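Local coordinates for DisA protein (Sorangium cellulosum, PDB 6CCA) that acts as a carbon methyltransferase of the disorazol polyketide assembly line, where it probably adds the paired methyl groups of a gem-dimethyl centre, at residues Lys207-Phe212 with Glu244-His249; Ile228-Ala233 with Val302-Asn307; Arg251-Phe256 with Tyr276-Phe281; Thr258-Ala263 with Pro283-Gly288. All blocks are in the same frame, centred on the assembly; numbering follows the deposited sequence.

In the fold
Four contacts trace one Rossmann-like sheet and what borders it. Contact 2 pairs two central strands, contact 3 adds the edge strand, and strands 226-231 and 253-257 are direct neighbours linking the two; their centres lie about 14 Å apart. Contact 1 packs helices on the sheet: L209 CD2 is 3.7 Å from V302 CG1, and E244 OE1 probably hydrogen-bonds Y276 OH of contact 3 at 2.6 Å. Contact 4 continues the two strands of contact 3 past their C-terminal ends. Its centre is about 11 Å from that of contact 2, beside the glycine-rich turn that holds S-adenosylmethionine in related enzymes, whereas the centres of contacts 1 and 4 are about 24 Å apart.

Contact 1. Residues Lys207-Phe212 with Glu244-His249; sequences KSLLVF and EALSSH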
loop_
_atom_site.group_PDB
_atom_site.type_symbol
_atom_site.label_atom_id
_atom_site.label_comp_id
_atom_site.label_asym_id
_atom_site.label_seq_id
_atom_site.Cartn_x
_atom_site.Cartn_y
_atom_site.Cartn_z
ATOM N N LYS A 207 -6.154 11.500 -11.939
ATOM C CA LYS A 207 -7.256 12.454 -12.006
ATOM C C LYS A 207 -7.094 13.548 -10.962
ATOM O O LYS A 207 -7.361 14.750 -11.231
ATOM C CB LYS A 207 -8.591 11.697 -11.769
ATOM C CG LYS A 207 -9.864 12.566 -11.854
ATOM C CD LYS A 207 -9.914 13.224 -13.177
ATOM C CE LYS A 207 -11.309 13.721 -13.574
ATOM N NZ LYS A 207 -11.097 14.738 -14.669
ATOM N N SER A 208 -6.708 13.183 -9.738
ATOM C CA SER A 208 -6.535 14.159 -8.721
ATOM C C SER A 208 -5.505 15.172 -9.123
ATOM O O SER A 208 -5.664 16.356 -8.870
ATOM C CB SER A 208 -6.172 13.532 -7.389
ATOM O OG SER A 208 -7.112 12.558 -6.896
ATOM N N LEU A 209 -4.392 14.712 -9.697
ATOM C CA LEU A 209 -3.332 15.611 -10.048
ATOM C C LEU A 209 -3.749 16.557 -11.173
ATOM O O LEU A 209 -3.408 17.756 -11.160
ATOM C CB LEU A 209 -2.048 14.827 -10.425
ATOM C CG LEU A 209 -1.480 13.917 -9.327
ATOM C CD1 LEU A 209 -0.287 13.150 -9.933
ATOM C CD2 LEU A 209 -1.065 14.606 -8.042
ATOM N N LEU A 210 -4.452 16.028 -12.165
ATOM C CA LEU A 210 -4.868 16.826 -13.281
ATOM C C LEU A 210 -5.911 17.844 -12.859
ATOM O O LEU A 210 -5.909 18.988 -13.357
ATOM C CB LEU A 210 -5.383 15.920 -14.373
ATOM C CG LEU A 210 -4.276 15.130 -15.088
ATOM C CD1 LEU A 210 -4.855 14.269 -16.170
ATOM C CD2 LEU A 210 -3.193 15.995 -15.709
ATOM N N VAL A 211 -6.780 17.473 -11.914
ATOM C CA VAL A 211 -7.761 18.456 -11.397
ATOM C C VAL A 211 -7.044 19.572 -10.659
ATOM O O VAL A 211 -7.343 20.791 -10.794
ATOM C CB VAL A 211 -8.813 17.728 -10.553
ATOM C CG1 VAL A 211 -9.548 18.661 -9.588
ATOM C CG2 VAL A 211 -9.720 16.982 -11.514
ATOM N N PHE A 212 -6.017 19.202 -9.940
ATOM C CA PHE A 212 -5.215 20.216 -9.256
ATOM C C PHE A 212 -4.585 21.170 -10.256
ATOM O O PHE A 212 -4.666 22.416 -10.097
ATOM C CB PHE A 212 -4.138 19.561 -8.389
ATOM C CG PHE A 212 -3.372 20.539 -7.581
ATOM C CD1 PHE A 212 -2.314 21.220 -8.103
ATOM C CD2 PHE A 212 -3.817 20.856 -6.296
ATOM C CE1 PHE A 212 -1.639 22.129 -7.294
ATOM C CE2 PHE A 212 -3.151 21.752 -5.498
ATOM C CZ PHE A 212 -2.061 22.404 -6.017
ATOM N N GLU A 244 3.346 10.340 -17.987
ATOM C CA GLU A 244 2.761 10.486 -19.310
ATOM C C GLU A 244 1.514 11.383 -19.251
ATOM O O GLU A 244 1.330 12.276 -20.102
ATOM C CB GLU A 244 2.433 9.134 -19.925
ATOM C CG GLU A 244 1.927 9.238 -21.367
ATOM C CD GLU A 244 2.955 9.881 -22.342
ATOM O OE1 GLU A 244 4.201 9.954 -22.087
ATOM O OE2 GLU A 244 2.526 10.383 -23.388
ATOM N N ALA A 245 0.663 11.174 -18.246
ATOM C CA ALA A 245 -0.573 12.014 -18.139
ATOM C C ALA A 245 -0.229 13.457 -17.866
ATOM O O ALA A 245 -0.933 14.399 -18.274
ATOM C CB ALA A 245 -1.502 11.494 -17.040
ATOM N N LEU A 246 0.857 13.689 -17.148
ATOM C CA LEU A 246 1.199 15.051 -16.785
ATOM C C LEU A 246 1.989 15.793 -17.849
ATOM O O LEU A 246 2.198 16.985 -17.696
ATOM C CB LEU A 246 1.942 15.071 -15.465
ATOM C CG LEU A 246 1.106 15.207 -14.190
ATOM C CD1 LEU A 246 -0.094 14.314 -14.138
ATOM C CD2 LEU A 246 2.014 14.925 -13.003
ATOM N N SER A 247 2.489 15.079 -18.855
ATOM C CA SER A 247 3.612 15.600 -19.649
ATOM C C SER A 247 3.174 16.814 -20.478
ATOM O O SER A 247 4.001 17.643 -20.772
ATOM C CB SER A 247 4.241 14.536 -20.553
ATOM O OG SER A 247 3.250 13.999 -21.395
ATOM N N SER A 248 1.886 16.912 -20.809
ATOM C CA SER A 248 1.344 18.105 -21.479
ATOM C C SER A 248 1.395 19.365 -20.638
ATOM O O SER A 248 1.248 20.444 -21.217
ATOM C CB SER A 248 -0.109 17.888 -21.921
ATOM O OG SER A 248 -0.988 17.888 -20.796
ATOM N N HIS A 249 1.571 19.269 -19.307
ATOM C CA HIS A 249 1.794 20.429 -18.467
ATOM C C HIS A 249 3.224 20.735 -18.226
ATOM O O HIS A 249 3.544 21.541 -17.341
ATOM C CB HIS A 249 1.180 20.248 -17.064
ATOM C CG HIS A 249 -0.302 20.322 -17.064
ATOM N ND1 HIS A 249 -1.091 19.245 -17.394
ATOM C CD2 HIS A 249 -1.143 21.356 -16.843
ATOM C CE1 HIS A 249 -2.360 19.601 -17.334
ATOM N NE2 HIS A 249 -2.419 20.873 -16.985
#
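The imidazole of H249 is met by L210, whose CD2 methyl approaches ring atom CE1 obliquely at 4.0 Å. The ring is carried by segment 244-249; with CG beside the backbone N (chi1 -72°) it is directed to helix 196-216. Its ND1 is buried by the contact and has no partner in the model, so the imidazole is placed here by packing and not by a bond across the interface.

L210 contributes the largest share of the interface. The same CD2 also lies 3.8 Å from A245 O and 3.9 Å from L246 CD1, so one methyl group meets a carbonyl oxygen, a leucine branch and a ring. The other branch, CD1, reaches the CB of A245 more loosely at 4.4 Å. The L210 and L246 side chains cross at an angle to each other, their CA atoms 7.2 Å apart. L246 is shared: its CD2 branch turns to L209, whose CD1 lies 4.2 Å away. No hydrogen bond spans the segments, and only 207 Å² is buried in total, which marks a modest join made by van der Waals packing.

Within 244-249, S247 folds back on E244: its OG donates to E244 O over 2.9 Å, and its backbone N reaches that oxygen from the same face of the carbonyl.

Beyond the contact, F212 packs on V302 and H249 on L213. Two neighbouring helices, one preceding strand 226-231 and one following it, thus pack together on one face of the sheet, a layer expected of the alpha/beta/alpha sandwich of class I methyltransferases.

Contact 2. Residues Ile228-Ala233 with Val302-Asn307; sequences ILEVGA and VVLGAN
L304 and V302 contribute most to this contact, and both point to the same face of the sheet, beside E230 and I228. L304 is tied to strand 226-231 through both of its backbone polar atoms: its N donates to L229 O at 2.8 Å, and its O accepts from V231 N at 2.9 Å, with the donors nearly along the C=O axis in both cases. Its CG stands anti to the backbone N (chi1 167°), which lays the CD2 branch alongside the extended E230 chain, 4.0 Å from E230 CD. Of the carboxylate beyond, OE1 is hydrogen-bonded to Y255 OH and T239 OG1.

V302 takes the first rung: its O accepts L229 N at 2.9 Å, while its CB lies 4.2 Å from CG1 of I228, the two side chains running side by side. On the reverse face L229 does the same with V303, CD2 to CG2 4.0 Å.

Past the last rung the strands part and water takes over. A306 N donates to one water at 2.8 Å; E230 OE2 and V231 O also lie within hydrogen-bonding distance of it.

The strand axes cross at -23°, 4.7 Å apart at closest approach, the usual twist of a parallel pair. Sequence EVGAGTG running from E230 matches the glycine-rich first motif of class I methyltransferases, so this is probably the central strand pair of that Rossmann-like fold, opening toward its cofactor site.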
loop_
_atom_site.group_PDB
_atom_site.type_symbol
_atom_site.label_atom_id
_atom_site.label_comp_id
_atom_site.label_asym_id
_atom_site.label_seq_id
_atom_site.Cartn_x
_atom_site.Cartn_y
_atom_site.Cartn_z
ATOM N N ILE A 228 5.422 18.946 -7.724
ATOM C CA ILE A 228 4.807 17.766 -7.116
ATOM C C ILE A 228 5.920 16.865 -6.647
ATOM O O ILE A 228 6.915 16.719 -7.352
ATOM C CB ILE A 228 3.967 17.069 -8.168
ATOM C CG1 ILE A 228 2.910 18.030 -8.700
ATOM C CG2 ILE A 228 3.452 15.723 -7.662
ATOM C CD1 ILE A 228 2.074 17.463 -9.846
ATOM N N LEU A 229 5.801 16.345 -5.449
ATOM C CA LEU A 229 6.748 15.367 -4.916
ATOM C C LEU A 229 6.088 14.011 -4.869
ATOM O O LEU A 229 5.046 13.890 -4.275
ATOM C CB LEU A 229 7.167 15.795 -3.531
ATOM C CG LEU A 229 7.869 14.761 -2.638
ATOM C CD1 LEU A 229 9.236 14.556 -3.246
ATOM C CD2 LEU A 229 7.995 15.269 -1.223
ATOM N N GLU A 230 6.718 12.988 -5.435
ATOM C CA GLU A 230 6.337 11.641 -5.168
ATOM C C GLU A 230 7.321 11.007 -4.205
ATOM O O GLU A 230 8.521 10.972 -4.452
ATOM C CB GLU A 230 6.253 10.783 -6.419
ATOM C CG GLU A 230 5.795 9.378 -6.111
ATOM C CD GLU A 230 5.489 8.509 -7.343
ATOM O OE1 GLU A 230 5.862 8.900 -8.486
ATOM O OE2 GLU A 230 4.931 7.394 -7.082
ATOM N N VAL A 231 6.793 10.493 -3.106
ATOM C CA VAL A 231 7.615 9.745 -2.165
ATOM C C VAL A 231 7.549 8.277 -2.429
ATOM O O VAL A 231 6.519 7.754 -2.875
ATOM C CB VAL A 231 7.227 10.057 -0.708
ATOM C CG1 VAL A 231 7.557 11.531 -0.412
ATOM C CG2 VAL A 231 5.798 9.836 -0.456
ATOM N N GLY A 232 8.626 7.556 -2.109
ATOM C CA GLY A 232 8.561 6.125 -2.366
ATOM C C GLY A 232 8.222 5.705 -3.769
ATOM O O GLY A 232 7.569 4.690 -3.959
ATOM N N ALA A 233 8.735 6.401 -4.775
ATOM C CA ALA A 233 8.475 6.051 -6.175
ATOM C C ALA A 233 9.022 4.669 -6.598
ATOM O O ALA A 233 8.585 4.129 -7.640
ATOM C CB ALA A 233 8.984 7.126 -7.109
ATOM N N VAL A 302 1.977 19.602 -4.068
ATOM C CA VAL A 302 1.334 18.261 -3.877
ATOM C C VAL A 302 2.414 17.289 -3.479
ATOM O O VAL A 302 3.518 17.325 -4.035
ATOM C CB VAL A 302 0.661 17.718 -5.189
ATOM C CG1 VAL A 302 -0.021 16.371 -4.977
ATOM C CG2 VAL A 302 -0.328 18.694 -5.757
ATOM N N VAL A 303 2.095 16.450 -2.501
ATOM C CA VAL A 303 2.856 15.271 -2.219
ATOM C C VAL A 303 2.009 14.042 -2.517
ATOM O O VAL A 303 0.897 13.918 -1.974
ATOM C CB VAL A 303 3.329 15.226 -0.797
ATOM C CG1 VAL A 303 4.076 13.953 -0.492
ATOM C CG2 VAL A 303 4.268 16.359 -0.497
ATOM N N LEU A 304 2.534 13.131 -3.332
ATOM C CA LEU A 304 1.882 11.872 -3.693
ATOM C C LEU A 304 2.602 10.702 -3.041
ATOM O O LEU A 304 3.845 10.587 -3.100
ATOM C CB LEU A 304 1.965 11.678 -5.224
ATOM C CG LEU A 304 1.616 10.269 -5.725
ATOM C CD1 LEU A 304 0.129 10.023 -5.452
ATOM C CD2 LEU A 304 1.885 10.209 -7.202
ATOM N N GLY A 305 1.833 9.826 -2.396
ATOM C CA GLY A 305 2.369 8.603 -1.767
ATOM C C GLY A 305 1.530 7.435 -2.191
ATOM O O GLY A 305 0.393 7.293 -1.708
ATOM N N ALA A 306 2.054 6.598 -3.065
ATOM C CA ALA A 306 1.288 5.498 -3.572
ATOM C C ALA A 306 1.725 4.271 -2.907
ATOM O O ALA A 306 2.764 3.689 -3.326
ATOM C CB ALA A 306 1.503 5.415 -5.087
ATOM N N ASN A 307 1.009 3.882 -1.848
ATOM C CA ASN A 307 1.167 2.639 -1.115
ATOM C C ASN A 307 2.515 2.549 -0.389
ATOM O O ASN A 307 3.126 1.493 -0.380
ATOM C CB ASN A 307 0.880 1.371 -1.982
ATOM C CG ASN A 307 -0.642 1.145 -2.197
ATOM O OD1 ASN A 307 -1.359 0.860 -1.271
ATOM N ND2 ASN A 307 -1.131 1.311 -3.466
HETATM O O HOH W 1 4.546 6.597 -4.378
HETATM O O HOH W 2 5.035 3.970 -5.366
#

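Contact 3. Residues Arg251-Phe256 with Tyr276-Phe281; sequences RHLEYF and YPFVTF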
loop_
_atom_site.group_PDB
_atom_site.type_symbol
_atom_site.label_atom_id
_atom_site.label_comp_id
_atom_site.label_asym_id
_atom_site.label_seq_id
_atom_site.Cartn_x
_atom_site.Cartn_y
_atom_site.Cartn_z
ATOM N N ARG A 251 5.478 22.544 -19.187
ATOM C CA ARG A 251 6.076 23.891 -19.083
ATOM C C ARG A 251 5.824 24.600 -17.761
ATOM O O ARG A 251 6.616 25.474 -17.352
ATOM C CB ARG A 251 5.704 24.748 -20.304
ATOM C CG ARG A 251 4.539 25.715 -20.172
ATOM C CD ARG A 251 4.208 26.282 -21.561
ATOM N NE ARG A 251 2.810 26.708 -21.652
ATOM C CZ ARG A 251 1.752 25.888 -21.687
ATOM N NH1 ARG A 251 1.898 24.569 -21.635
ATOM N NH2 ARG A 251 0.525 26.397 -21.763
ATOM N N HIS A 252 4.769 24.223 -17.049
ATOM C CA HIS A 252 4.615 24.765 -15.686
ATOM C C HIS A 252 4.688 23.728 -14.565
ATOM O O HIS A 252 4.136 23.922 -13.510
ATOM C CB HIS A 252 3.372 25.618 -15.562
ATOM C CG HIS A 252 2.387 25.377 -16.639
ATOM N ND1 HIS A 252 1.642 24.223 -16.707
ATOM C CD2 HIS A 252 2.016 26.141 -17.694
ATOM C CE1 HIS A 252 0.868 24.272 -17.778
ATOM N NE2 HIS A 252 1.069 25.428 -18.387
ATOM N N LEU A 253 5.427 22.672 -14.785
ATOM C CA LEU A 253 5.515 21.608 -13.815
ATOM C C LEU A 253 6.957 21.251 -13.478
ATOM O O LEU A 253 7.829 21.193 -14.368
ATOM C CB LEU A 253 4.724 20.425 -14.389
ATOM C CG LEU A 253 4.777 19.112 -13.645
ATOM C CD1 LEU A 253 4.027 19.280 -12.345
ATOM C CD2 LEU A 253 4.131 18.066 -14.518
ATOM N N GLU A 254 7.223 21.029 -12.190
ATOM C CA GLU A 254 8.377 20.250 -11.762
ATOM C C GLU A 254 7.906 19.028 -10.936
ATOM O O GLU A 254 7.134 19.186 -9.984
ATOM C CB GLU A 254 9.295 21.039 -10.888
ATOM C CG GLU A 254 9.697 22.397 -11.338
ATOM C CD GLU A 254 10.405 23.075 -10.196
ATOM O OE1 GLU A 254 9.740 23.781 -9.340
ATOM O OE2 GLU A 254 11.580 22.707 -10.089
ATOM N N TYR A 255 8.408 17.840 -11.251
ATOM C CA TYR A 255 8.039 16.653 -10.551
ATOM C C TYR A 255 9.299 16.012 -9.921
ATOM O O TYR A 255 10.305 15.803 -10.587
ATOM C CB TYR A 255 7.377 15.721 -11.526
ATOM C CG TYR A 255 6.733 14.482 -10.971
ATOM C CD1 TYR A 255 7.470 13.362 -10.586
ATOM C CD2 TYR A 255 5.339 14.399 -10.894
ATOM C CE1 TYR A 255 6.847 12.206 -10.094
ATOM C CE2 TYR A 255 4.695 13.282 -10.393
ATOM C CZ TYR A 255 5.436 12.168 -10.007
ATOM O OH TYR A 255 4.743 11.058 -9.521
ATOM N N PHE A 256 9.266 15.805 -8.616
ATOM C CA PHE A 256 10.343 15.164 -7.912
ATOM C C PHE A 256 10.031 13.675 -7.704
ATOM O O PHE A 256 9.128 13.272 -6.939
ATOM C CB PHE A 256 10.590 15.851 -6.588
ATOM C CG PHE A 256 11.394 17.121 -6.699
ATOM C CD1 PHE A 256 10.836 18.266 -7.273
ATOM C CD2 PHE A 256 12.710 17.157 -6.264
ATOM C CE1 PHE A 256 11.590 19.440 -7.416
ATOM C CE2 PHE A 256 13.468 18.347 -6.368
ATOM C CZ PHE A 256 12.924 19.450 -6.992
ATOM N N TYR A 276 11.153 12.703 -19.938
ATOM C CA TYR A 276 10.439 13.687 -19.069
ATOM C C TYR A 276 11.416 14.619 -18.375
ATOM O O TYR A 276 11.805 14.427 -17.219
ATOM C CB TYR A 276 9.601 12.905 -18.005
ATOM C CG TYR A 276 8.653 11.939 -18.646
ATOM C CD1 TYR A 276 7.551 12.390 -19.369
ATOM C CD2 TYR A 276 8.849 10.579 -18.530
ATOM C CE1 TYR A 276 6.685 11.471 -19.971
ATOM C CE2 TYR A 276 7.988 9.682 -19.146
ATOM C CZ TYR A 276 6.888 10.157 -19.831
ATOM O OH TYR A 276 6.009 9.241 -20.398
ATOM N N PRO A 277 11.877 15.665 -19.111
ATOM C CA PRO A 277 12.909 16.535 -18.587
ATOM C C PRO A 277 12.447 17.374 -17.456
ATOM O O PRO A 277 13.264 17.891 -16.724
ATOM C CB PRO A 277 13.265 17.455 -19.789
ATOM C CG PRO A 277 12.595 16.856 -20.999
ATOM C CD PRO A 277 11.408 16.078 -20.458
ATOM N N PHE A 278 11.138 17.468 -17.239
ATOM C CA PHE A 278 10.628 18.180 -16.059
ATOM C C PHE A 278 10.826 17.444 -14.663
ATOM O O PHE A 278 10.446 17.981 -13.608
ATOM C CB PHE A 278 9.162 18.567 -16.283
ATOM C CG PHE A 278 8.224 17.402 -16.462
ATOM C CD1 PHE A 278 7.964 16.888 -17.717
ATOM C CD2 PHE A 278 7.578 16.826 -15.393
ATOM C CE1 PHE A 278 7.079 15.835 -17.925
ATOM C CE2 PHE A 278 6.690 15.748 -15.583
ATOM C CZ PHE A 278 6.424 15.252 -16.846
ATOM N N VAL A 279 11.293 16.203 -14.683
ATOM C CA VAL A 279 11.466 15.414 -13.459
ATOM C C VAL A 279 12.857 15.574 -12.904
ATOM O O VAL A 279 13.824 15.535 -13.702
ATOM C CB VAL A 279 11.232 13.941 -13.746
ATOM C CG1 VAL A 279 11.450 13.097 -12.472
ATOM C CG2 VAL A 279 9.854 13.759 -14.405
ATOM N N THR A 280 12.951 15.816 -11.581
ATOM C CA THR A 280 14.164 15.789 -10.791
ATOM C C THR A 280 14.165 14.501 -9.983
ATOM O O THR A 280 13.169 14.144 -9.388
ATOM C CB THR A 280 14.224 17.044 -9.914
ATOM O OG1 THR A 280 14.280 18.152 -10.785
ATOM C CG2 THR A 280 15.450 17.120 -8.965
ATOM N N PHE A 281 15.278 13.795 -9.964
ATOM C CA PHE A 281 15.375 12.526 -9.290
ATOM C C PHE A 281 16.313 12.731 -8.124
ATOM O O PHE A 281 17.478 13.201 -8.314
ATOM C CB PHE A 281 15.957 11.487 -10.266
ATOM C CG PHE A 281 15.150 11.273 -11.486
ATOM C CD1 PHE A 281 15.196 12.115 -12.557
ATOM C CD2 PHE A 281 14.263 10.198 -11.535
ATOM C CE1 PHE A 281 14.400 11.891 -13.668
ATOM C CE2 PHE A 281 13.494 10.000 -12.638
ATOM C CZ PHE A 281 13.556 10.825 -13.710
#
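F278 and T280 present their side chains to strand 253-257 in quite different ways. The F278 ring meets L253 obliquely, CE2 to CD2 3.6 Å, with the two side chains crossing, while the CB of Y255 comes up at the ring edge, near its plane, 4.0 Å from CD2. A chi1 of 62° sets F278 CG between its own backbone N and carbonyl carbon, and this conformation turns the ring back over the start of the neighbouring strand.

T280 runs alongside F256 instead, both pointing to one face of the sheet. Its CB stands over the phenyl face, 3.9 Å from the centroid and only 14° off the normal, a CH-pi contact; CG2 lies toward the rim, 3.5 Å from F256 CE2. On the reverse face the side chains of V279 and Y255 meet more loosely, CG2 to CB 4.3 Å, while V279 CG1 lies 3.5 Å from Y255 O.

The backbones supply the register. Y255 N donates to F278 O at 3.1 Å, the donor tilted 32° from the carbonyl plane. T280 N donates to Y255 O at 2.8 Å, lying closer to the line of that carbonyl although the bond is more bent at its hydrogen. Before the pairing starts, a type I turn from Y276 to V279 delivers the chain to the strand, closed by V279 N on Y276 O.

Strand 279-281 lies outermost here, while strand 226-231 bonds to the other side of 253-257. Helix 239-246 covers the Y255 and V279 face through L243, F300 meets F256 edge-to-face, and helix 262-272, which touches F281, makes the beta-alpha-beta crossover between the two strands.

Contact 4. Residues Thr258-Ala263 with Pro283-Gly288; sequences TDISHA and PLDLEG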
loop_
_atom_site.group_PDB
_atom_site.type_symbol
_atom_site.label_atom_id
_atom_site.label_comp_id
_atom_site.label_asym_id
_atom_site.label_seq_id
_atom_site.Cartn_x
_atom_site.Cartn_y
_atom_site.Cartn_z
ATOM N N THR A 258 11.296 10.546 -6.027
ATOM C CA THR A 258 12.122 10.307 -4.860
ATOM C C THR A 258 11.838 8.973 -4.284
ATOM O O THR A 258 10.761 8.392 -4.534
ATOM C CB THR A 258 11.966 11.379 -3.731
ATOM O OG1 THR A 258 10.815 11.118 -2.969
ATOM C CG2 THR A 258 11.949 12.754 -4.276
ATOM N N ASP A 259 12.871 8.411 -3.598
ATOM C CA ASP A 259 12.757 7.152 -2.894
ATOM C C ASP A 259 13.841 7.132 -1.845
ATOM O O ASP A 259 14.839 7.841 -1.959
ATOM C CB ASP A 259 13.002 5.971 -3.850
ATOM C CG ASP A 259 12.559 4.656 -3.247
ATOM O OD1 ASP A 259 11.347 4.374 -3.339
ATOM O OD2 ASP A 259 13.421 3.915 -2.686
ATOM N N ILE A 260 13.626 6.339 -0.807
ATOM C CA ILE A 260 14.687 6.152 0.162
ATOM C C ILE A 260 15.982 5.599 -0.490
ATOM O O ILE A 260 17.085 5.961 -0.100
ATOM C CB ILE A 260 14.209 5.268 1.322
ATOM C CG1 ILE A 260 15.226 5.256 2.461
ATOM C CG2 ILE A 260 13.880 3.844 0.900
ATOM C CD1 ILE A 260 14.547 4.892 3.813
ATOM N N SER A 261 15.800 4.719 -1.470
ATOM C CA SER A 261 16.931 4.126 -2.215
ATOM C C SER A 261 17.513 5.020 -3.270
ATOM O O SER A 261 16.867 5.380 -4.256
ATOM C CB SER A 261 16.512 2.791 -2.855
ATOM O OG SER A 261 17.469 2.314 -3.787
ATOM N N HIS A 262 18.777 5.324 -3.092
ATOM C CA HIS A 262 19.528 6.037 -4.079
ATOM C C HIS A 262 19.611 5.265 -5.389
ATOM O O HIS A 262 19.448 5.842 -6.433
ATOM C CB HIS A 262 20.892 6.406 -3.475
ATOM C CG HIS A 262 21.732 7.219 -4.372
ATOM N ND1 HIS A 262 22.643 6.643 -5.224
ATOM C CD2 HIS A 262 21.808 8.557 -4.578
ATOM C CE1 HIS A 262 23.220 7.588 -5.947
ATOM N NE2 HIS A 262 22.753 8.759 -5.553
ATOM N N ALA A 263 19.793 3.941 -5.331
ATOM C CA ALA A 263 19.764 3.104 -6.504
ATOM C C ALA A 263 18.460 3.216 -7.294
ATOM O O ALA A 263 18.479 3.296 -8.528
ATOM C CB ALA A 263 19.980 1.633 -6.130
ATOM N N PRO A 283 17.064 11.235 -3.818
ATOM C CA PRO A 283 16.693 10.396 -2.703
ATOM C C PRO A 283 15.966 11.197 -1.578
ATOM O O PRO A 283 16.253 12.351 -1.376
ATOM C CB PRO A 283 18.008 9.823 -2.202
ATOM C CG PRO A 283 19.006 10.135 -3.209
ATOM C CD PRO A 283 18.529 11.225 -4.113
ATOM N N LEU A 284 15.115 10.540 -0.864
ATOM C CA LEU A 284 14.420 11.137 0.293
ATOM C C LEU A 284 13.914 10.111 1.227
ATOM O O LEU A 284 13.177 9.172 0.856
ATOM C CB LEU A 284 13.207 11.937 -0.139
ATOM C CG LEU A 284 12.374 12.603 0.970
ATOM C CD1 LEU A 284 13.145 13.540 1.890
ATOM C CD2 LEU A 284 11.325 13.443 0.236
ATOM N N ASP A 285 14.277 10.315 2.498
ATOM C CA ASP A 285 13.875 9.485 3.590
ATOM C C ASP A 285 13.071 10.406 4.488
ATOM O O ASP A 285 13.640 11.355 5.019
ATOM C CB ASP A 285 15.088 9.009 4.365
ATOM C CG ASP A 285 14.702 8.062 5.520
ATOM O OD1 ASP A 285 13.529 7.981 5.862
ATOM O OD2 ASP A 285 15.570 7.375 6.055
ATOM N N LEU A 286 11.749 10.200 4.593
ATOM C CA LEU A 286 10.905 11.218 5.258
ATOM C C LEU A 286 11.124 11.201 6.774
ATOM O O LEU A 286 10.895 12.231 7.446
ATOM C CB LEU A 286 9.411 10.984 5.012
ATOM C CG LEU A 286 8.826 11.428 3.693
ATOM C CD1 LEU A 286 7.372 10.926 3.628
ATOM C CD2 LEU A 286 8.909 12.943 3.499
ATOM N N GLU A 287 11.541 10.023 7.257
ATOM C CA GLU A 287 11.931 9.825 8.635
ATOM C C GLU A 287 13.221 10.559 9.019
ATOM O O GLU A 287 13.587 10.560 10.158
ATOM C CB GLU A 287 12.048 8.330 8.952
ATOM C CG GLU A 287 10.668 7.603 9.008
ATOM C CD GLU A 287 10.764 6.162 9.498
ATOM O OE1 GLU A 287 10.815 5.237 8.707
ATOM O OE2 GLU A 287 10.807 5.907 10.699
ATOM N N GLY A 288 13.916 11.172 8.086
ATOM C CA GLY A 288 15.062 11.965 8.430
ATOM C C GLY A 288 14.782 13.422 8.274
ATOM O O GLY A 288 13.658 13.852 8.216
HETATM O O HOH W 3 10.812 9.141 -1.027
#
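D259 and L284 are joined by a hydrogen bond that is nearly straight at the hydrogen but oddly placed on its acceptor: L284 N donates to D259 O at 2.9 Å from 55° out of the carbonyl plane. The answering pair, I260 N and L284 O, comes close but is too poorly angled for a hydrogen bond. Regular strand pairing therefore fails here, and water takes part of its place, one molecule giving its protons to T258 OG1 (2.8 Å) and L284 O (3.0 Å).

Three side-chain pairs lie alongside each other. T258 and L284 point the same way, their CB atoms 3.8 Å apart. With CG1 anti to the backbone N (chi1 -170°), I260 swings its CD1 methyl to the carboxylate of D285, 3.5 Å from OD2. H262 offers its ring edge to P283, CD2 to CG 3.5 Å, with the proline carbon near the imidazole plane.

The first segment is folded about D259. Its OD2 accepts S261 N at 2.8 Å on the anti side, an Asx turn, while OD1 is bonded by G234 N. S261 then serves as N-cap of the next helix, its OG binding F264 N. On the opposing segment a type I turn from D285 to G288 bends the chain away.

T258 OG1 also bonds E230 O, and both T258 and L284 pack on L229 of strand 226-231. The contact thus sits where strands 253-257 and 279-281 run out: segment 258-263 leads into helix 262-272, and segment 283-288 forms a loop whose L286 packs on helix 315-325 before strand 300-306.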